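Local coordinates for sensor protein (PDB 3BY9) that senses C4-dicarboxylates such as succinate through this periplasmic sensor domain of a membrane-bound kinase that probably autophosphorylates on histidine in two-component signalling, at residues 10-15 against 254-259; 87-90 against 94-97; 108-111 against 115-118. One frame throughout, in Å; residues are numbered along the deposited sequence.

Interaction 1: residues 10-15 against 254-259. With CA (calcium ion), chain D.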
ATOM      1  N   ASN A  10     -21.673  -8.834  15.426  1.00 10.28           N
ATOM      2  CA  ASN A  10     -22.529  -8.637  14.250  1.00 12.98           C
ATOM      3  C   ASN A  10     -22.279  -7.267  13.663  1.00 12.70           C
ATOM      4  O   ASN A  10     -22.220  -7.117  12.427  1.00 14.69           O
ATOM      5  CB  ASN A  10     -24.006  -8.792  14.640  1.00 13.33           C
ATOM      6  CG  ASN A  10     -24.365 -10.243  14.990  1.00 15.38           C
ATOM      7  OD1 ASN A  10     -23.594 -11.180  14.726  1.00 13.81           O
ATOM      8  ND2 ASN A  10     -25.534 -10.432  15.577  1.00 15.07           N
ATOM      9  N   GLU A  11     -22.160  -6.261  14.522  1.00 13.00           N
ATOM     10  CA  GLU A  11     -21.898  -4.884  14.069  1.00 11.84           C
ATOM     11  C   GLU A  11     -20.520  -4.819  13.418  1.00 13.68           C
ATOM     12  O   GLU A  11     -20.326  -4.129  12.420  1.00 14.35           O
ATOM     13  CB  GLU A  11     -21.954  -3.911  15.257  1.00 16.09           C
ATOM     14  CG  GLU A  11     -21.574  -2.448  14.906  1.00 16.27           C
ATOM     15  CD  GLU A  11     -22.385  -1.825  13.741  1.00 25.72           C
ATOM     16  OE1 GLU A  11     -23.460  -2.324  13.328  1.00 26.33           O
ATOM     17  OE2 GLU A  11     -21.934  -0.781  13.226  1.00 32.25           O
ATOM     18  N   HIS A  12     -19.565  -5.553  13.967  1.00 10.55           N
ATOM     19  CA  HIS A  12     -18.234  -5.574  13.360  1.00 10.10           C
ATOM     20  C   HIS A  12     -18.351  -6.037  11.909  1.00 13.00           C
ATOM     21  O   HIS A  12     -17.652  -5.529  11.023  1.00 11.20           O
ATOM     22  CB  HIS A  12     -17.350  -6.583  14.061  1.00 11.35           C
ATOM     23  CG  HIS A  12     -16.583  -6.074  15.239  1.00 11.19           C
ATOM     24  ND1 HIS A  12     -16.722  -4.806  15.797  1.00 14.16           N
ATOM     25  CD2 HIS A  12     -15.623  -6.698  15.959  1.00  6.76           C
ATOM     26  CE1 HIS A  12     -15.868  -4.694  16.804  1.00  7.27           C
ATOM     27  NE2 HIS A  12     -15.192  -5.820  16.915  1.00 15.95           N
ATOM     28  N   GLN A  13     -19.168  -7.066  11.661  1.00 12.68           N
ATOM     29  CA  GLN A  13     -19.308  -7.563  10.291  1.00 13.52           C
ATOM     30  C   GLN A  13     -19.823  -6.470   9.365  1.00 12.29           C
ATOM     31  O   GLN A  13     -19.395  -6.362   8.221  1.00 12.74           O
ATOM     32  CB  GLN A  13     -20.232  -8.793  10.231  1.00  9.96           C
ATOM     33  CG  GLN A  13     -19.567 -10.070  10.772  1.00 13.24           C
ATOM     34  CD  GLN A  13     -18.300 -10.403  10.005  1.00 14.08           C
ATOM     35  OE1 GLN A  13     -18.350 -10.599   8.796  1.00 14.68           O
ATOM     36  NE2 GLN A  13     -17.165 -10.462  10.694  1.00 12.85           N
ATOM     37  N   SER A  14     -20.740  -5.641   9.858  0.50 11.41           N
ATOM     38  CA  SER A  14     -21.266  -4.565   9.034  0.50 11.95           C
ATOM     39  C   SER A  14     -20.215  -3.475   8.821  0.50 13.26           C
ATOM     40  O   SER A  14     -20.126  -2.873   7.737  0.50 14.27           O
ATOM     41  CB  SER A  14     -22.516  -3.989   9.683  0.50 13.74           C
ATOM     42  OG  SER A  14     -23.587  -4.914   9.563  0.50 11.62           O
ATOM     43  N   GLN A  15     -19.436  -3.189   9.860  1.00 11.90           N
ATOM     44  CA  GLN A  15     -18.376  -2.192   9.712  1.00 12.18           C
ATOM     45  C   GLN A  15     -17.365  -2.662   8.698  1.00 13.67           C
ATOM     46  O   GLN A  15     -16.905  -1.860   7.876  1.00 13.17           O
ATOM     47  CB  GLN A  15     -17.652  -1.955  11.024  1.00 12.09           C
ATOM     48  CG  GLN A  15     -18.541  -1.295  12.078  1.00 12.48           C
ATOM     49  CD  GLN A  15     -17.745  -1.094  13.351  1.00 14.68           C
ATOM     50  OE1 GLN A  15     -16.956  -0.140  13.477  1.00 17.61           O
ATOM     51  NE2 GLN A  15     -17.905  -2.002  14.273  1.00 12.30           N
ATOM     52  N   VAL A 254     -11.157  -4.760  12.735  1.00  8.52           N
ATOM     53  CA  VAL A 254     -11.829  -3.737  13.545  1.00 12.28           C
ATOM     54  C   VAL A 254     -11.650  -4.175  15.005  1.00 11.62           C
ATOM     55  O   VAL A 254     -11.827  -5.357  15.358  1.00 10.49           O
ATOM     56  CB  VAL A 254     -13.324  -3.582  13.140  1.00 10.84           C
ATOM     57  CG1 VAL A 254     -14.068  -4.914  13.147  1.00 13.33           C
ATOM     58  CG2 VAL A 254     -14.043  -2.624  14.129  1.00  9.98           C
ATOM     59  N   LEU A 255     -11.240  -3.215  15.846  1.00  8.53           N
ATOM     60  CA  LEU A 255     -10.939  -3.490  17.259  1.00  8.18           C
ATOM     61  C   LEU A 255     -11.845  -2.673  18.159  1.00 12.24           C
ATOM     62  O   LEU A 255     -11.962  -1.465  17.960  1.00 11.53           O
ATOM     63  CB  LEU A 255      -9.522  -3.057  17.602  1.00  9.64           C
ATOM     64  CG  LEU A 255      -8.317  -3.859  17.145  1.00 12.25           C
ATOM     65  CD1 LEU A 255      -8.291  -3.820  15.631  1.00 19.22           C
ATOM     66  CD2 LEU A 255      -7.026  -3.235  17.672  1.00 15.83           C
ATOM     67  N   SER A 256     -12.503  -3.342  19.100  1.00  9.29           N
ATOM     68  CA  SER A 256     -13.379  -2.675  20.100  1.00 11.38           C
ATOM     69  C   SER A 256     -12.862  -3.042  21.479  1.00 13.66           C
ATOM     70  O   SER A 256     -12.614  -4.208  21.777  1.00 11.49           O
ATOM     71  CB  SER A 256     -14.840  -3.174  19.974  1.00 10.71           C
ATOM     72  OG  SER A 256     -15.487  -2.678  18.806  1.00 12.47           O
ATOM     73  N   PRO A 257     -12.652  -2.044  22.355  1.00 13.16           N
ATOM     74  CA  PRO A 257     -12.156  -2.348  23.707  1.00 15.89           C
ATOM     75  C   PRO A 257     -13.076  -3.357  24.380  1.00 17.86           C
ATOM     76  O   PRO A 257     -14.307  -3.231  24.330  1.00 18.65           O
ATOM     77  CB  PRO A 257     -12.235  -0.983  24.418  1.00 20.43           C
ATOM     78  CG  PRO A 257     -11.958  -0.005  23.295  1.00 23.78           C
ATOM     79  CD  PRO A 257     -12.779  -0.582  22.131  1.00 18.04           C
ATOM     80  N   LYS A 258     -12.484  -4.342  25.059  1.00 15.88           N
ATOM     81  CA  LYS A 258     -13.277  -5.362  25.739  1.00 16.00           C
ATOM     82  C   LYS A 258     -13.631  -4.825  27.113  1.00 23.06           C
ATOM     83  O   LYS A 258     -12.730  -4.616  27.907  1.00 20.74           O
ATOM     84  CB  LYS A 258     -12.470  -6.650  25.889  1.00 18.97           C
ATOM     85  CG  LYS A 258     -13.294  -7.788  26.523  1.00 22.71           C
ATOM     86  CD  LYS A 258     -12.488  -9.075  26.570  1.00 26.33           C
ATOM     87  CE  LYS A 258     -13.282 -10.185  27.248  1.00 32.53           C
ATOM     88  NZ  LYS A 258     -12.353 -11.295  27.568  1.00 32.62           N
ATOM     89  N   ILE A 259     -14.933  -4.637  27.327  1.00 29.56           N
ATOM     90  CA  ILE A 259     -15.572  -4.108  28.531  1.00 42.88           C
ATOM     91  C   ILE A 259     -15.329  -2.604  28.600  1.00 49.24           C
ATOM     92  O   ILE A 259     -14.607  -2.111  29.494  1.00 56.95           O
ATOM     93  CB  ILE A 259     -15.108  -4.848  29.814  1.00 44.92           C
ATOM     94  CG1 ILE A 259     -15.670  -6.274  29.814  1.00 49.03           C
ATOM     95  CG2 ILE A 259     -15.629  -4.140  31.058  1.00 49.12           C
ATOM     96  CD1 ILE A 259     -15.194  -7.138  30.990  1.00 46.12           C
TER
HETATM   97 CA    CA D   2     -10.697  -4.353  29.248  1.00 21.77          CA
HETATM   98  O   HOH W   1     -11.132  -6.653  29.920  1.00 24.72           O
HETATM   99  O   HOH W   2      -9.764  -2.838  27.272  1.00 22.72           O
HETATM  100  O   HOH W   3     -10.882  -1.846  29.663  1.00 29.93           O
HETATM  101  O   HOH W   4      -8.833  -4.316  30.752  1.00 25.45           O
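In the helix-on-sheet interface between the long N-terminal helix and the last strand of the chain, the imidazole of His12 lies against the side chain of Val254, a small example of how one aromatic ring can carry a helix-to-strand contact. The CG1 methyl of Val254 sits over one face of the ring, 3.6 Å from the centroid of His12 and only 17° off the ring normal, as a CH-pi contact. Its other methyl, CG2, lies nearer the rim, 3.8 Å from His12 ND1. With His12 CG beside its own backbone N (chi1 -89°), the ring is carried off the helix toward the strand, and its NE2 makes a weak hydrogen bond to the carbonyl of Ile239 on the adjacent strand 238-245.

One helical turn further on, the extended side chain of Gln15 crosses that of Val254 at about a right angle. Here Gln15 OE1 comes to 3.9 Å from Val254 CG2, a van der Waals contact, while the same oxygen is hydrogen-bonded to the hydroxyl of Ser164. This small interface is buried throughout.

Just past the end of the strand the chain reaches a calcium ion. Lys258 O binds the metal at 2.5 Å, four waters add to its shell, and Asp237 OD1 supplies the remaining protein ligand. The ion is thus held by a main-chain carbonyl and one carboxylate from neighbouring stretches of chain, while Lys258 NZ pairs with Glu225.

The axes of 10-15 and 254-257 approach to 9.6 Å and run roughly antiparallel, at 145°. Strand 250-257 lies between strands 165-169 and 238-245, with Val254 bonded through its backbone to Ser241 and Leu255 to Tyr165; Leu16 and Trp159 also touch the side chain of Val254.

Interaction 2: residues 87-90 against 94-97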
ATOM      1  N   SER A  87       8.456  11.406 -15.143  1.00  6.76           N
ATOM      2  CA  SER A  87       7.633  11.287 -13.958  1.00  8.74           C
ATOM      3  C   SER A  87       6.803  12.545 -13.716  1.00 10.42           C
ATOM      4  O   SER A  87       7.230  13.646 -14.029  1.00 10.33           O
ATOM      5  CB  SER A  87       8.565  11.111 -12.745  1.00 10.65           C
ATOM      6  OG  SER A  87       7.808  11.018 -11.525  1.00  9.60           O
ATOM      7  N   SER A  88       5.622  12.376 -13.140  1.00  7.71           N
ATOM      8  CA  SER A  88       4.787  13.527 -12.815  1.00  9.21           C
ATOM      9  C   SER A  88       5.460  14.441 -11.802  1.00 10.60           C
ATOM     10  O   SER A  88       5.100  15.638 -11.719  1.00 11.42           O
ATOM     11  CB  SER A  88       3.449  13.014 -12.230  1.00  8.12           C
ATOM     12  OG  SER A  88       3.704  12.284 -11.029  1.00  8.95           O
ATOM     13  N   ASN A  89       6.418  13.915 -11.017  1.00  8.64           N
ATOM     14  CA  ASN A  89       7.073  14.753  -9.991  1.00  9.65           C
ATOM     15  C   ASN A  89       8.437  15.299 -10.401  1.00  9.98           C
ATOM     16  O   ASN A  89       9.244  15.709  -9.558  1.00 10.90           O
ATOM     17  CB  ASN A  89       7.188  13.965  -8.658  1.00  8.93           C
ATOM     18  CG  ASN A  89       7.889  12.604  -8.814  1.00 11.63           C
ATOM     19  OD1 ASN A  89       8.819  12.486  -9.586  1.00  9.77           O
ATOM     20  ND2 ASN A  89       7.428  11.592  -8.085  1.00 10.44           N
ATOM     21  N   TRP A  90       8.650  15.354 -11.726  1.00 10.72           N
ATOM     22  CA  TRP A  90       9.920  15.778 -12.288  1.00  9.87           C
ATOM     23  C   TRP A  90      10.348  17.175 -11.815  1.00 13.20           C
ATOM     24  O   TRP A  90      11.552  17.447 -11.757  1.00 14.18           O
ATOM     25  CB  TRP A  90       9.852  15.792 -13.812  1.00 14.30           C
ATOM     26  CG  TRP A  90       8.938  16.846 -14.346  1.00 12.85           C
ATOM     27  CD1 TRP A  90       7.595  16.782 -14.493  1.00 10.45           C
ATOM     28  CD2 TRP A  90       9.344  18.155 -14.776  1.00 13.83           C
ATOM     29  NE1 TRP A  90       7.116  17.980 -15.018  1.00 13.98           N
ATOM     30  CE2 TRP A  90       8.183  18.835 -15.182  1.00 13.87           C
ATOM     31  CE3 TRP A  90      10.582  18.804 -14.842  1.00 17.57           C
ATOM     32  CZ2 TRP A  90       8.215  20.150 -15.657  1.00 18.84           C
ATOM     33  CZ3 TRP A  90      10.616  20.138 -15.322  1.00 18.11           C
ATOM     34  CH2 TRP A  90       9.440  20.771 -15.717  1.00 16.75           C
ATOM     35  N   ARG A  94      10.598  15.906  -4.456  1.00 12.55           N
ATOM     36  CA  ARG A  94      10.654  14.424  -4.393  1.00 10.99           C
ATOM     37  C   ARG A  94      10.884  13.741  -5.733  1.00 15.19           C
ATOM     38  O   ARG A  94      10.718  12.537  -5.815  1.00 15.01           O
ATOM     39  CB  ARG A  94       9.387  13.834  -3.761  1.00 13.32           C
ATOM     40  CG  ARG A  94       8.116  13.901  -4.628  1.00 12.73           C
ATOM     41  CD  ARG A  94       6.938  13.262  -3.883  1.00 12.91           C
ATOM     42  NE  ARG A  94       5.655  13.292  -4.601  1.00 12.73           N
ATOM     43  CZ  ARG A  94       4.773  14.284  -4.564  1.00 20.57           C
ATOM     44  NH1 ARG A  94       5.011  15.403  -3.844  1.00 17.76           N
ATOM     45  NH2 ARG A  94       3.608  14.146  -5.193  1.00 18.12           N
ATOM     46  N   SER A  95      11.278  14.489  -6.753  1.00 12.99           N
ATOM     47  CA  SER A  95      11.489  13.863  -8.064  1.00 10.02           C
ATOM     48  C   SER A  95      12.095  12.479  -8.038  1.00 11.98           C
ATOM     49  O   SER A  95      13.134  12.248  -7.419  1.00 12.63           O
ATOM     50  CB  SER A  95      12.370  14.711  -8.962  1.00 11.69           C
ATOM     51  OG  SER A  95      12.479  14.124 -10.276  1.00 12.72           O
ATOM     52  N   PHE A  96      11.435  11.569  -8.762  1.00  9.63           N
ATOM     53  CA  PHE A  96      11.916  10.205  -8.847  1.00  9.69           C
ATOM     54  C   PHE A  96      12.823  10.048 -10.056  1.00 10.57           C
ATOM     55  O   PHE A  96      13.371   8.944 -10.261  1.00  9.46           O
ATOM     56  CB  PHE A  96      10.733   9.241  -9.057  1.00 11.74           C
ATOM     57  CG  PHE A  96       9.768   9.135  -7.901  1.00 10.90           C
ATOM     58  CD1 PHE A  96       9.950   9.831  -6.696  1.00 11.80           C
ATOM     59  CD2 PHE A  96       8.613   8.341  -8.055  1.00  8.21           C
ATOM     60  CE1 PHE A  96       9.007   9.754  -5.679  1.00  9.67           C
ATOM     61  CE2 PHE A  96       7.651   8.254  -7.045  1.00  8.86           C
ATOM     62  CZ  PHE A  96       7.834   8.963  -5.853  1.00  8.35           C
ATOM     63  N   ILE A  97      13.006  11.102 -10.853  1.00  9.43           N
ATOM     64  CA  ILE A  97      13.812  10.963 -12.085  1.00  9.91           C
ATOM     65  C   ILE A  97      15.246  10.489 -11.781  1.00 10.42           C
ATOM     66  O   ILE A  97      15.918  11.038 -10.895  1.00 14.20           O
ATOM     67  CB  ILE A  97      13.897  12.302 -12.847  1.00 11.58           C
ATOM     68  CG1 ILE A  97      12.497  12.784 -13.255  1.00 16.99           C
ATOM     69  CG2 ILE A  97      14.780  12.146 -14.109  1.00 14.19           C
ATOM     70  CD1 ILE A  97      11.880  12.077 -14.367  1.00 16.03           C
TER
HETATM   71  O   HOH W   5      13.905  15.865 -11.731  1.00 29.21           O
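Asn89 and Phe96 form the tight half of this contact. With Asn89 CG between its backbone N and carbonyl carbon (chi1 54°), the amide is set against the Phe96 ring: ND2 stands 3.1 Å above the ring plane, over its centre, with the two planes 66° apart. Asn89 OD1 accepts two bonds from opposite faces of its plane: Phe96 N reaches it at 2.9 Å, fairly straight (161°), and Ser87 OG comes to 2.6 Å. Both donors lie out of the carbonyl plane; with ND2 held by Asp74, the amide is gripped at both ends, which would fix its rotation. The extended Arg94 chain passes alongside, its CG 4.1 Å from Asn89 CB and one guanidinium face turned to that CB, while NE is salt-bridged to Asp74.

Residues 87-90 make a type I beta turn at the end of strand 84-87, the edge strand of a PAS-like five-stranded sheet. In the returning chain Ser95 OG accepts from Ile97 N at 3.1 Å, an ST turn.

The other side is looser and wetter. Trp90 CB meets Ile97 CG1 at 4.0 Å, while its indole NE1 bonds Glu64. A water donates to Trp90 O at 2.8 Å and bonds Ser95 OG at 2.7 Å.

Interaction 3: residues 108-111 against 115-118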
ATOM      1  N   TYR A 108       9.710  -5.566 -10.526  1.00  6.71           N
ATOM      2  CA  TYR A 108      10.152  -6.950 -10.814  1.00  8.59           C
ATOM      3  C   TYR A 108       9.024  -7.760 -11.431  1.00  7.21           C
ATOM      4  O   TYR A 108       9.229  -8.505 -12.440  1.00 11.40           O
ATOM      5  CB  TYR A 108      10.579  -7.600  -9.475  1.00  7.50           C
ATOM      6  CG  TYR A 108      10.989  -9.059  -9.564  1.00  8.21           C
ATOM      7  CD1 TYR A 108      12.153  -9.448 -10.239  1.00 10.37           C
ATOM      8  CD2 TYR A 108      10.251 -10.028  -8.919  1.00  7.96           C
ATOM      9  CE1 TYR A 108      12.566 -10.789 -10.265  1.00  9.62           C
ATOM     10  CE2 TYR A 108      10.638 -11.382  -8.923  1.00  9.82           C
ATOM     11  CZ  TYR A 108      11.796 -11.752  -9.598  1.00 10.81           C
ATOM     12  OH  TYR A 108      12.171 -13.094  -9.605  1.00  9.29           O
ATOM     13  N   LEU A 109       7.827  -7.639 -10.841  1.00  8.42           N
ATOM     14  CA  LEU A 109       6.707  -8.422 -11.371  1.00  8.45           C
ATOM     15  C   LEU A 109       6.161  -7.871 -12.672  1.00 10.64           C
ATOM     16  O   LEU A 109       5.824  -8.630 -13.588  1.00 12.79           O
ATOM     17  CB  LEU A 109       5.559  -8.500 -10.382  1.00  9.48           C
ATOM     18  CG  LEU A 109       5.983  -9.087  -9.004  1.00 11.99           C
ATOM     19  CD1 LEU A 109       4.835  -8.951  -7.982  1.00 18.00           C
ATOM     20  CD2 LEU A 109       6.414 -10.564  -9.180  1.00 14.83           C
ATOM     21  N   SER A 110       6.098  -6.547 -12.812  1.00  8.39           N
ATOM     22  CA  SER A 110       5.515  -6.053 -14.057  1.00  9.23           C
ATOM     23  C   SER A 110       6.445  -6.058 -15.262  1.00  9.36           C
ATOM     24  O   SER A 110       5.964  -6.075 -16.416  1.00 11.93           O
ATOM     25  CB  SER A 110       4.942  -4.637 -13.847  1.00 11.62           C
ATOM     26  OG  SER A 110       3.758  -4.721 -13.055  1.00 12.29           O
ATOM     27  N   ILE A 111       7.758  -6.054 -15.036  1.00  7.25           N
ATOM     28  CA  ILE A 111       8.653  -6.067 -16.189  1.00 10.57           C
ATOM     29  C   ILE A 111       8.580  -7.477 -16.787  1.00 11.14           C
ATOM     30  O   ILE A 111       9.012  -7.701 -17.925  1.00 12.36           O
ATOM     31  CB  ILE A 111      10.108  -5.647 -15.811  1.00  7.93           C
ATOM     32  CG1 ILE A 111      10.897  -5.277 -17.085  1.00  8.10           C
ATOM     33  CG2 ILE A 111      10.824  -6.730 -14.954  1.00  8.26           C
ATOM     34  CD1 ILE A 111      10.467  -3.930 -17.746  1.00  8.91           C
ATOM     35  N   LYS A 115       0.329  -7.258 -14.757  1.00 11.36           N
ATOM     36  CA  LYS A 115      -0.073  -6.095 -13.972  1.00  8.45           C
ATOM     37  C   LYS A 115       0.366  -6.517 -12.567  1.00 10.86           C
ATOM     38  O   LYS A 115       0.417  -7.710 -12.257  1.00 13.67           O
ATOM     39  CB  LYS A 115      -1.592  -5.884 -13.993  1.00 13.94           C
ATOM     40  CG  LYS A 115      -2.427  -7.032 -13.542  1.00 26.25           C
ATOM     41  CD  LYS A 115      -3.913  -6.698 -13.746  1.00 31.36           C
ATOM     42  CE  LYS A 115      -4.796  -7.836 -13.242  1.00 41.95           C
ATOM     43  NZ  LYS A 115      -4.542  -8.139 -11.788  1.00 47.52           N
ATOM     44  N   SER A 116       0.726  -5.562 -11.712  1.00  8.62           N
ATOM     45  CA  SER A 116       1.064  -5.930 -10.355  1.00  9.16           C
ATOM     46  C   SER A 116       0.609  -4.803  -9.455  1.00 11.39           C
ATOM     47  O   SER A 116       0.273  -3.705  -9.920  1.00 12.15           O
ATOM     48  CB  SER A 116       2.590  -6.161 -10.181  1.00 12.67           C
ATOM     49  OG  SER A 116       3.296  -4.954 -10.350  1.00 13.06           O
ATOM     50  N   GLN A 117       0.510  -5.110  -8.157  1.00  9.62           N
ATOM     51  CA  GLN A 117       0.144  -4.073  -7.195  1.00  8.44           C
ATOM     52  C   GLN A 117       0.967  -4.305  -5.938  1.00 10.72           C
ATOM     53  O   GLN A 117       1.427  -5.436  -5.670  1.00 12.52           O
ATOM     54  CB  GLN A 117      -1.352  -4.086  -6.903  1.00 14.00           C
ATOM     55  CG  GLN A 117      -1.876  -5.415  -6.393  1.00 14.22           C
ATOM     56  CD  GLN A 117      -3.406  -5.450  -6.496  1.00 19.25           C
ATOM     57  OE1 GLN A 117      -3.998  -6.165  -7.334  1.00 26.19           O
ATOM     58  NE2 GLN A 117      -4.048  -4.642  -5.682  1.00 15.01           N
ATOM     59  N   TYR A 118       1.145  -3.246  -5.131  1.00  8.50           N
ATOM     60  CA  TYR A 118       2.033  -3.375  -3.982  1.00  9.15           C
ATOM     61  C   TYR A 118       1.784  -2.212  -3.038  1.00  9.95           C
ATOM     62  O   TYR A 118       1.210  -1.225  -3.438  1.00 13.09           O
ATOM     63  CB  TYR A 118       3.484  -3.245  -4.488  1.00 10.14           C
ATOM     64  CG  TYR A 118       4.569  -3.605  -3.471  1.00 11.55           C
ATOM     65  CD1 TYR A 118       4.639  -4.917  -2.928  1.00 12.48           C
ATOM     66  CD2 TYR A 118       5.544  -2.680  -3.114  1.00 12.21           C
ATOM     67  CE1 TYR A 118       5.656  -5.274  -2.053  1.00 11.83           C
ATOM     68  CE2 TYR A 118       6.591  -3.022  -2.238  1.00 11.15           C
ATOM     69  CZ  TYR A 118       6.627  -4.327  -1.720  1.00 13.00           C
ATOM     70  OH  TYR A 118       7.681  -4.680  -0.918  1.00 12.81           O
TER
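Two serine torsions bring the hydroxyls of Ser110 and Ser116 together: Ser110 OG lies beside its own backbone N (chi1 -72°), and Ser116 OG is tucked between its backbone N and carbonyl carbon (chi1 67°). They meet in a tight helix-to-strand connection, where helix 105-110 gives way to strand 116-121, an outermost strand of the five-stranded antiparallel sheet. The sheet's 2-1-5-4-3 strand order is that of PAS-like sensor domains.

Across the connection the CA atoms of Ser110 and Lys115 come within 5.6 Å of each other. Apolar contact is slight: the partly exposed Ser116 has its CB 3.8 Å from Leu109 CB, near the surface, whereas Ser110 is buried, its side chain touching Ala133 and Val145 of strands 128-138 and 141-150.

The polar side of the contact is the hydroxyl pair. Ser110 OG has its main partner in the carbonyl of Gln114, within the connecting turn, and a weak, secondary one in that of Tyr106, a succinate-binding residue. The same Tyr106 carbonyl lies near both hydroxyls. Between them, the two oxygens Ser110 OG and Ser116 OG are 2.8 Å apart.

Interactions 2 and 3 belong to the succinate-binding half of the chain, their centres about 20 Å apart and their nearest atoms about 12 Å apart, near opposite edges of one five-stranded sheet. Interaction 2 lines the dicarboxylate pocket, and interaction 3 lies close to it: the side chain of Phe96 comes within about 3 Å of a bound succinate and about 4 Å of that of Thr124, while the side chain of Ser116 is about 4 Å from that of Tyr106. Interaction 1 lies on the far side of the chain's centre, about 42 and 35 Å from the other two, centre to centre. It joins the chain's ends in the second, four-stranded module, beside a calcium site.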